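Local coordinates for protein glutathione S-transferase (Burkholderia xenovorans, PDB 2DSA) that binds glutathione and a biphenyl-derived dienoate, reductively dechlorinates polychlorinated biphenyl metabolites, and probably has general glutathione transferase activity, at residues Ala17-Glu20 / Asn24-Leu27; Arg91-Gln96 / Tyr145-Gln150; Ile156-Val161 / Gln179-Arg184. All blocks are in the same frame, centred on the assembly; numbering follows the deposited sequence.

From the N terminus, the chain first meets interaction 1, which closes the short turn between helix 12-21 and strand 26-31 inside the thioredoxin-like beta-alpha-beta unit. Interaction 2 follows in series: it brings the loop 145-150 back to the early part of helix 89-109, closing a long, mostly helical excursion. Interaction 3, later again, packs helix 153-163 against helix 176-186, closing a 17-residue connection that is partly helical and otherwise irregular. None nests in or crosses another. Their neighbourhoods nevertheless join: Ile156 CD1 lies 4.1 Å from Ala17 CA, linking interactions 1 and 3 across the two family regions, while Leu146 CD2 lies 3.8 Å from Leu158 CD2, linking interactions 2 and 3 within the helical part.

Interaction 1 of 3, residues Ala17-Glu20 / Asn24-Leu27; sequences ALRE and NFEL
Leu18 covers one face of the Phe25 ring, and Arg19 reaches the ring's edge. The closest approach is from Leu18 CB to Phe25 CE1, 3.6 Å; the same CB stands 4.0 Å from the ring centroid and 25° off its normal, which identifies a CH-pi contact shifted toward the rim. Leu18 CD1 extends the cover across the same face, to 3.9 Å from Phe25 CD2. The ring comes to the helix because Phe25 CG sits between the backbone N and the carbonyl carbon (chi1 65°), with its CB already directed at Leu18. Arg19 supplies its aliphatic part: CG lies near the ring plane, 4.0 Å from Phe25 CZ. Its chain runs extended from CG to NE, and the guanidinium is nearly perpendicular to the ring, the planes 80° apart. CZ of Phe25 thus lies over a guanidinium face, while NE is hydrogen-bonded to His15. Placed where helix 12-21 turns into strand 26-31, the contact belongs to a beta-alpha-beta unit. Leu18 also packs on Leu3 of strand 2-5 and Val73 of helix 66-76, whereas Arg19 touches helix 189-197.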
loop_
_atom_site.group_PDB
_atom_site.type_symbol
_atom_site.label_atom_id
_atom_site.label_comp_id
_atom_site.label_asym_id
_atom_site.label_seq_id
_atom_site.Cartn_x
_atom_site.Cartn_y
_atom_site.Cartn_z
ATOM N N ALA A 17 9.105 -14.275 -5.201
ATOM C CA ALA A 17 10.253 -13.539 -4.638
ATOM C C ALA A 17 11.185 -14.459 -3.842
ATOM O O ALA A 17 12.409 -14.388 -3.984
ATOM C CB ALA A 17 9.795 -12.352 -3.770
ATOM N N LEU A 18 10.597 -15.304 -2.996
ATOM C CA LEU A 18 11.364 -16.304 -2.234
ATOM C C LEU A 18 12.212 -17.204 -3.137
ATOM O O LEU A 18 13.375 -17.474 -2.823
ATOM C CB LEU A 18 10.437 -17.154 -1.362
ATOM C CG LEU A 18 9.834 -16.433 -0.154
ATOM C CD1 LEU A 18 8.574 -17.118 0.357
ATOM C CD2 LEU A 18 10.873 -16.306 0.961
ATOM N N ARG A 19 11.645 -17.648 -4.260
ATOM C CA ARG A 19 12.361 -18.496 -5.225
ATOM C C ARG A 19 13.420 -17.727 -5.985
ATOM O O ARG A 19 14.501 -18.250 -6.236
ATOM C CB ARG A 19 11.394 -19.155 -6.211
ATOM C CG ARG A 19 10.495 -20.142 -5.538
ATOM C CD ARG A 19 9.769 -20.994 -6.533
ATOM N NE ARG A 19 8.909 -21.931 -5.814
ATOM C CZ ARG A 19 9.223 -23.196 -5.535
ATOM N NH1 ARG A 19 10.375 -23.715 -5.952
ATOM N NH2 ARG A 19 8.366 -23.946 -4.853
ATOM N N GLU A 20 13.108 -16.484 -6.341
ATOM C CA GLU A 20 14.092 -15.598 -6.942
ATOM C C GLU A 20 15.286 -15.394 -5.999
ATOM O O GLU A 20 16.431 -15.377 -6.439
ATOM C CB GLU A 20 13.466 -14.247 -7.330
ATOM C CG GLU A 20 12.573 -14.274 -8.565
ATOM C CD GLU A 20 13.336 -14.456 -9.886
ATOM O OE1 GLU A 20 14.563 -14.213 -9.961
ATOM O OE2 GLU A 20 12.690 -14.843 -10.878
ATOM N N ASN A 24 15.241 -20.875 1.644
ATOM C CA ASN A 24 14.519 -22.055 2.126
ATOM C C ASN A 24 13.208 -21.604 2.728
ATOM O O ASN A 24 13.180 -20.660 3.506
ATOM C CB ASN A 24 15.283 -22.809 3.236
ATOM C CG ASN A 24 16.752 -23.058 2.912
ATOM O OD1 ASN A 24 17.108 -23.488 1.800
ATOM N ND2 ASN A 24 17.618 -22.816 3.908
ATOM N N PHE A 25 12.124 -22.292 2.397
ATOM C CA PHE A 25 10.830 -21.983 2.977
ATOM C C PHE A 25 9.885 -23.143 2.772
ATOM O O PHE A 25 10.113 -23.996 1.919
ATOM C CB PHE A 25 10.228 -20.696 2.369
ATOM C CG PHE A 25 9.896 -20.809 0.904
ATOM C CD1 PHE A 25 10.893 -20.656 -0.067
ATOM C CD2 PHE A 25 8.592 -21.062 0.493
ATOM C CE1 PHE A 25 10.597 -20.770 -1.420
ATOM C CE2 PHE A 25 8.281 -21.172 -0.859
ATOM C CZ PHE A 25 9.283 -21.019 -1.815
ATOM N N GLU A 26 8.806 -23.126 3.546
ATOM C CA GLU A 26 7.768 -24.124 3.497
ATOM C C GLU A 26 6.460 -23.425 3.104
ATOM O O GLU A 26 6.074 -22.456 3.744
ATOM C CB GLU A 26 7.657 -24.765 4.892
ATOM C CG GLU A 26 6.463 -25.687 5.092
ATOM C CD GLU A 26 6.284 -26.152 6.535
ATOM O OE1 GLU A 26 5.191 -26.688 6.842
ATOM O OE2 GLU A 26 7.222 -25.986 7.355
ATOM N N LEU A 27 5.812 -23.899 2.035
ATOM C CA LEU A 27 4.478 -23.428 1.659
ATOM C C LEU A 27 3.422 -24.032 2.572
ATOM O O LEU A 27 3.415 -25.252 2.809
ATOM C CB LEU A 27 4.148 -23.779 0.207
ATOM C CG LEU A 27 4.914 -23.050 -0.888
ATOM C CD1 LEU A 27 4.671 -23.731 -2.221
ATOM C CD2 LEU A 27 4.497 -21.577 -0.928
#

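Interaction 2 of 3, residues Arg91-Gln96 / Tyr145-Gln150; sequences RYHLQQ and YLLGDQ
Leu147 carries the loop's share of this contact, setting its forked end against His93 and Leu94 on consecutive positions of helix 89-109. The CA atoms of Leu94 and Leu147 are 7.2 Å apart, so side chains bridge the gap, and no hydrogen bond crosses it. Followed outward, Leu147 CB makes no close approach to the helix segment; CG, anti to the carbonyl carbon (chi1 -58°), carries the chain toward the helix and divides the work between two methyls. CD1 goes to Leu94, meeting its CB at 3.8 Å and its CD1 at 3.9 Å, with the two leucines crossing at about a right angle. CD2 goes to the imidazole of His93, where its nearest atom is ND1 at 3.6 Å. Leu147 CD2 stands 3.8 Å from the centroid of the His93 ring, 20° off its normal, evidence of a CH-pi contact over the face, displaced toward the ND1 side. His93 and Leu147 run alongside one another, pointing opposite ways. ND1 is hydrogen-bonded to Glu90, which probably helps fix the ring's rotation under the methyl.

The loop itself is shaped by a type I beta turn from Tyr145 to Gly148, closed by the bond from Gly148 N to Tyr145 O at 3.1 Å; Tyr145 N to Gly148 O, at 3.0 Å, is a second, reciprocal bond between the same two residues. Gly148 suits the place, since its backbone angles would press a CB against the preceding carbonyl. The loop follows helix 119-139 and leads into helix 153-163, whose Val153 and Ala154 touch Leu94. Trp97, further along helix 89-109, packs on Leu147, while Tyr92 of that helix meets Tyr72 of the second subunit edge-to-face.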
loop_
_atom_site.group_PDB
_atom_site.type_symbol
_atom_site.label_atom_id
_atom_site.label_comp_id
_atom_site.label_asym_id
_atom_site.label_seq_id
_atom_site.Cartn_x
_atom_site.Cartn_y
_atom_site.Cartn_z
ATOM N N ARG A 91 15.022 2.978 -3.746
ATOM C CA ARG A 91 14.251 2.143 -2.800
ATOM C C ARG A 91 12.889 2.783 -2.438
ATOM O O ARG A 91 11.882 2.079 -2.343
ATOM C CB ARG A 91 15.090 1.804 -1.557
ATOM C CG ARG A 91 14.407 0.878 -0.529
ATOM C CD ARG A 91 13.792 -0.395 -1.132
ATOM N NE ARG A 91 13.303 -1.286 -0.083
ATOM C CZ ARG A 91 14.021 -2.261 0.470
ATOM N NH1 ARG A 91 15.268 -2.481 0.070
ATOM N NH2 ARG A 91 13.500 -3.005 1.433
ATOM N N TYR A 92 12.854 4.104 -2.251
ATOM C CA TYR A 92 11.560 4.830 -2.073
ATOM C C TYR A 92 10.682 4.726 -3.309
ATOM O O TYR A 92 9.468 4.543 -3.224
ATOM C CB TYR A 92 11.760 6.290 -1.640
ATOM C CG TYR A 92 12.618 6.400 -0.400
ATOM C CD1 TYR A 92 13.955 6.785 -0.494
ATOM C CD2 TYR A 92 12.114 6.066 0.856
ATOM C CE1 TYR A 92 14.762 6.853 0.631
ATOM C CE2 TYR A 92 12.914 6.138 1.990
ATOM C CZ TYR A 92 14.238 6.529 1.865
ATOM O OH TYR A 92 15.041 6.602 2.975
ATOM N N HIS A 93 11.327 4.813 -4.461
ATOM C CA HIS A 93 10.684 4.600 -5.739
ATOM C C HIS A 93 10.077 3.172 -5.874
ATOM O O HIS A 93 8.985 3.008 -6.421
ATOM C CB HIS A 93 11.686 4.925 -6.856
ATOM C CG HIS A 93 11.062 5.114 -8.205
ATOM N ND1 HIS A 93 11.791 5.040 -9.377
ATOM C CD2 HIS A 93 9.783 5.366 -8.573
ATOM C CE1 HIS A 93 10.987 5.237 -10.406
ATOM N NE2 HIS A 93 9.762 5.435 -9.946
ATOM N N LEU A 94 10.771 2.152 -5.363
ATOM C CA LEU A 94 10.179 0.810 -5.258
ATOM C C LEU A 94 8.910 0.787 -4.359
ATOM O O LEU A 94 7.905 0.141 -4.699
ATOM C CB LEU A 94 11.213 -0.202 -4.729
ATOM C CG LEU A 94 10.695 -1.619 -4.442
ATOM C CD1 LEU A 94 10.701 -2.413 -5.705
ATOM C CD2 LEU A 94 11.546 -2.339 -3.397
ATOM N N GLN A 95 8.974 1.474 -3.221
ATOM C CA GLN A 95 7.858 1.528 -2.272
ATOM C C GLN A 95 6.650 2.266 -2.847
ATOM O O GLN A 95 5.494 1.929 -2.536
ATOM C CB GLN A 95 8.309 2.188 -0.960
ATOM C CG GLN A 95 9.372 1.355 -0.272
ATOM C CD GLN A 95 10.117 2.071 0.817
ATOM O OE1 GLN A 95 10.113 3.309 0.915
ATOM N NE2 GLN A 95 10.798 1.292 1.637
ATOM N N GLN A 96 6.942 3.292 -3.648
ATOM C CA GLN A 96 5.936 3.982 -4.447
ATOM C C GLN A 96 5.238 2.986 -5.355
ATOM O O GLN A 96 4.028 2.856 -5.298
ATOM C CB GLN A 96 6.595 5.090 -5.286
ATOM C CG GLN A 96 5.654 5.724 -6.316
ATOM C CD GLN A 96 6.395 6.624 -7.298
ATOM O OE1 GLN A 96 6.345 6.406 -8.511
ATOM N NE2 GLN A 96 7.137 7.592 -6.774
ATOM N N TYR A 145 11.398 -2.994 -17.089
ATOM C CA TYR A 145 10.859 -3.135 -15.739
ATOM C C TYR A 145 10.484 -1.781 -15.148
ATOM O O TYR A 145 10.838 -0.742 -15.709
ATOM C CB TYR A 145 11.858 -3.882 -14.841
ATOM C CG TYR A 145 12.298 -5.182 -15.452
ATOM C CD1 TYR A 145 13.575 -5.322 -15.985
ATOM C CD2 TYR A 145 11.419 -6.258 -15.548
ATOM C CE1 TYR A 145 13.977 -6.513 -16.568
ATOM C CE2 TYR A 145 11.809 -7.432 -16.129
ATOM C CZ TYR A 145 13.085 -7.550 -16.640
ATOM O OH TYR A 145 13.465 -8.732 -17.217
ATOM N N LEU A 146 9.741 -1.817 -14.039
ATOM C CA LEU A 146 9.185 -0.623 -13.386
ATOM C C LEU A 146 10.246 0.402 -12.950
ATOM O O LEU A 146 10.036 1.624 -13.060
ATOM C CB LEU A 146 8.320 -1.049 -12.193
ATOM C CG LEU A 146 6.776 -1.078 -12.231
ATOM C CD1 LEU A 146 6.152 -0.912 -13.614
ATOM C CD2 LEU A 146 6.185 -2.280 -11.464
ATOM N N LEU A 147 11.388 -0.103 -12.476
ATOM C CA LEU A 147 12.494 0.746 -12.029
ATOM C C LEU A 147 13.598 0.913 -13.084
ATOM O O LEU A 147 14.624 1.542 -12.815
ATOM C CB LEU A 147 13.065 0.240 -10.691
ATOM C CG LEU A 147 12.053 0.159 -9.519
ATOM C CD1 LEU A 147 12.735 -0.258 -8.220
ATOM C CD2 LEU A 147 11.281 1.448 -9.312
ATOM N N GLY A 148 13.384 0.359 -14.278
ATOM C CA GLY A 148 14.345 0.504 -15.380
ATOM C C GLY A 148 14.788 -0.815 -15.972
ATOM O O GLY A 148 13.956 -1.601 -16.428
ATOM N N ASP A 149 16.098 -1.063 -15.948
ATOM C CA ASP A 149 16.684 -2.284 -16.519
ATOM C C ASP A 149 16.755 -3.442 -15.531
ATOM O O ASP A 149 16.972 -4.591 -15.927
ATOM C CB ASP A 149 18.076 -1.996 -17.098
ATOM C CG ASP A 149 18.027 -1.011 -18.259
ATOM O OD1 ASP A 149 17.388 -1.342 -19.295
ATOM O OD2 ASP A 149 18.604 0.097 -18.123
ATOM N N GLN A 150 16.574 -3.141 -14.247
ATOM C CA GLN A 150 16.671 -4.163 -13.215
ATOM C C GLN A 150 15.301 -4.641 -12.744
ATOM O O GLN A 150 14.477 -3.843 -12.293
ATOM C CB GLN A 150 17.492 -3.660 -12.015
ATOM C CG GLN A 150 17.797 -4.747 -10.964
ATOM C CD GLN A 150 18.966 -5.645 -11.360
ATOM O OE1 GLN A 150 20.034 -5.151 -11.735
ATOM N NE2 GLN A 150 18.775 -6.968 -11.263
#

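Interaction 3 of 3, residues Ile156-Val161 / Gln179-Arg184; sequences IYLFVV and QAFQGR
Phe181 and Phe159 have the most surface buried here, and Gln182 follows. Phe181 points from helix 176-186 into the contact and presents the CE2-CZ side of its ring to helix 153-163. At the ring's edge, in its plane, lies the backbone N of Phe159, 3.7 Å from Phe181 CE2. Over one face stands Leu158 CD2, 4.2 Å from the Phe181 centroid and 26° off the normal, a CH-pi contact. One ring therefore meets both backbone and side chain of the facing helix.

With CG anti to the backbone N (chi1 171°), the Phe159 ring reaches the helix backbone at Gln182, and CE1 comes 3.4 Å from Gln182 O, near the ring plane. Gln182 replies through water: one molecule donates to Phe159 O at 2.9 Å and to Gln182 OE1 at 2.8 Å, so a polar bridge runs beside the apolar contacts, and this water lies over a face of the Phe159 ring.

The short helical segments approach to 10.2 Å between axes and cross at -113°, a steep crossing; the CA atoms of Phe159 and Gln182 are nearest, while Phe181 and Phe159 bury the most. Such packing joins two helices of the all-helical C-terminal domain of the glutathione transferase fold; on another side of helix 153-163, Tyr157 hydrogen-bonds His106, a residue of the glutathione and dienoate pockets.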
loop_
_atom_site.group_PDB
_atom_site.type_symbol
_atom_site.label_atom_id
_atom_site.label_comp_id
_atom_site.label_asym_id
_atom_site.label_seq_id
_atom_site.Cartn_x
_atom_site.Cartn_y
_atom_site.Cartn_z
ATOM N N ILE A 156 7.473 -8.307 -9.865
ATOM C CA ILE A 156 6.897 -9.589 -9.468
ATOM C C ILE A 156 5.462 -9.388 -8.989
ATOM O O ILE A 156 4.567 -10.121 -9.384
ATOM C CB ILE A 156 7.752 -10.290 -8.369
ATOM C CG1 ILE A 156 9.118 -10.683 -8.932
ATOM C CG2 ILE A 156 7.038 -11.506 -7.831
ATOM C CD1 ILE A 156 10.191 -10.940 -7.869
ATOM N N TYR A 157 5.250 -8.377 -8.149
ATOM C CA TYR A 157 3.918 -8.075 -7.668
ATOM C C TYR A 157 3.019 -7.718 -8.864
ATOM O O TYR A 157 1.928 -8.273 -9.003
ATOM C CB TYR A 157 3.981 -6.953 -6.631
ATOM C CG TYR A 157 2.716 -6.693 -5.844
ATOM C CD1 TYR A 157 1.675 -7.622 -5.812
ATOM C CD2 TYR A 157 2.582 -5.532 -5.090
ATOM C CE1 TYR A 157 0.526 -7.384 -5.079
ATOM C CE2 TYR A 157 1.434 -5.287 -4.345
ATOM C CZ TYR A 157 0.411 -6.215 -4.352
ATOM O OH TYR A 157 -0.723 -5.992 -3.628
ATOM N N LEU A 158 3.484 -6.816 -9.728
ATOM C CA LEU A 158 2.709 -6.428 -10.930
ATOM C C LEU A 158 2.331 -7.627 -11.799
ATOM O O LEU A 158 1.167 -7.782 -12.196
ATOM C CB LEU A 158 3.459 -5.383 -11.766
ATOM C CG LEU A 158 2.780 -4.897 -13.062
ATOM C CD1 LEU A 158 1.399 -4.271 -12.791
ATOM C CD2 LEU A 158 3.683 -3.902 -13.767
ATOM N N PHE A 159 3.308 -8.484 -12.069
ATOM C CA PHE A 159 3.087 -9.691 -12.858
ATOM C C PHE A 159 1.956 -10.569 -12.311
ATOM O O PHE A 159 1.164 -11.130 -13.080
ATOM C CB PHE A 159 4.392 -10.489 -12.947
ATOM C CG PHE A 159 4.228 -11.843 -13.558
ATOM C CD1 PHE A 159 4.334 -12.016 -14.940
ATOM C CD2 PHE A 159 3.963 -12.960 -12.753
ATOM C CE1 PHE A 159 4.169 -13.267 -15.506
ATOM C CE2 PHE A 159 3.810 -14.219 -13.317
ATOM C CZ PHE A 159 3.915 -14.375 -14.683
ATOM N N VAL A 160 1.867 -10.678 -10.988
ATOM C CA VAL A 160 0.859 -11.528 -10.363
ATOM C C VAL A 160 -0.559 -10.943 -10.512
ATOM O O VAL A 160 -1.497 -11.654 -10.885
ATOM C CB VAL A 160 1.201 -11.817 -8.886
ATOM C CG1 VAL A 160 -0.000 -12.433 -8.137
ATOM C CG2 VAL A 160 2.443 -12.731 -8.795
ATOM N N VAL A 161 -0.698 -9.658 -10.200
ATOM C CA VAL A 161 -1.944 -8.928 -10.383
ATOM C C VAL A 161 -2.370 -8.967 -11.860
ATOM O O VAL A 161 -3.513 -9.261 -12.153
ATOM C CB VAL A 161 -1.850 -7.463 -9.838
ATOM C CG1 VAL A 161 -3.112 -6.652 -10.186
ATOM C CG2 VAL A 161 -1.617 -7.448 -8.310
ATOM N N GLN A 179 1.595 -6.968 -21.968
ATOM C CA GLN A 179 1.749 -8.338 -22.473
ATOM C C GLN A 179 3.216 -8.681 -22.710
ATOM O O GLN A 179 3.652 -9.792 -22.434
ATOM C CB GLN A 179 0.956 -8.521 -23.764
ATOM C CG GLN A 179 -0.537 -8.428 -23.575
ATOM C CD GLN A 179 -1.277 -8.297 -24.884
ATOM O OE1 GLN A 179 -0.821 -7.616 -25.806
ATOM N NE2 GLN A 179 -2.446 -8.931 -24.966
ATOM N N ALA A 180 3.967 -7.717 -23.233
ATOM C CA ALA A 180 5.409 -7.858 -23.407
ATOM C C ALA A 180 6.089 -8.072 -22.055
ATOM O O ALA A 180 6.983 -8.910 -21.929
ATOM C CB ALA A 180 5.980 -6.640 -24.103
ATOM N N PHE A 181 5.644 -7.318 -21.052
ATOM C CA PHE A 181 6.146 -7.440 -19.682
ATOM C C PHE A 181 5.833 -8.817 -19.093
ATOM O O PHE A 181 6.689 -9.422 -18.456
ATOM C CB PHE A 181 5.577 -6.305 -18.813
ATOM C CG PHE A 181 5.794 -6.488 -17.332
ATOM C CD1 PHE A 181 6.955 -6.023 -16.721
ATOM C CD2 PHE A 181 4.816 -7.100 -16.544
ATOM C CE1 PHE A 181 7.143 -6.180 -15.349
ATOM C CE2 PHE A 181 4.998 -7.264 -15.179
ATOM C CZ PHE A 181 6.157 -6.802 -14.583
ATOM N N GLN A 182 4.616 -9.311 -19.324
ATOM C CA GLN A 182 4.213 -10.643 -18.857
ATOM C C GLN A 182 5.121 -11.747 -19.371
ATOM O O GLN A 182 5.481 -12.657 -18.622
ATOM C CB GLN A 182 2.783 -10.946 -19.267
ATOM C CG GLN A 182 1.761 -10.202 -18.458
ATOM C CD GLN A 182 0.354 -10.518 -18.876
ATOM O OE1 GLN A 182 -0.475 -10.929 -18.057
ATOM N NE2 GLN A 182 0.066 -10.345 -20.162
ATOM N N GLY A 183 5.488 -11.663 -20.650
ATOM C CA GLY A 183 6.362 -12.652 -21.268
ATOM C C GLY A 183 7.801 -12.553 -20.798
ATOM O O GLY A 183 8.509 -13.553 -20.723
ATOM N N ARG A 184 8.221 -11.332 -20.488
ATOM C CA ARG A 184 9.548 -11.035 -19.973
ATOM C C ARG A 184 9.748 -11.634 -18.575
ATOM O O ARG A 184 10.786 -12.233 -18.295
ATOM C CB ARG A 184 9.725 -9.515 -19.931
ATOM C CG ARG A 184 11.152 -9.036 -19.889
ATOM C CD ARG A 184 11.311 -7.697 -20.603
ATOM N NE ARG A 184 10.288 -6.747 -20.188
ATOM C CZ ARG A 184 9.481 -6.079 -21.009
ATOM N NH1 ARG A 184 9.561 -6.208 -22.334
ATOM N NH2 ARG A 184 8.597 -5.253 -20.484
HETATM O O HOH W 1 0.778 -11.973 -15.828
#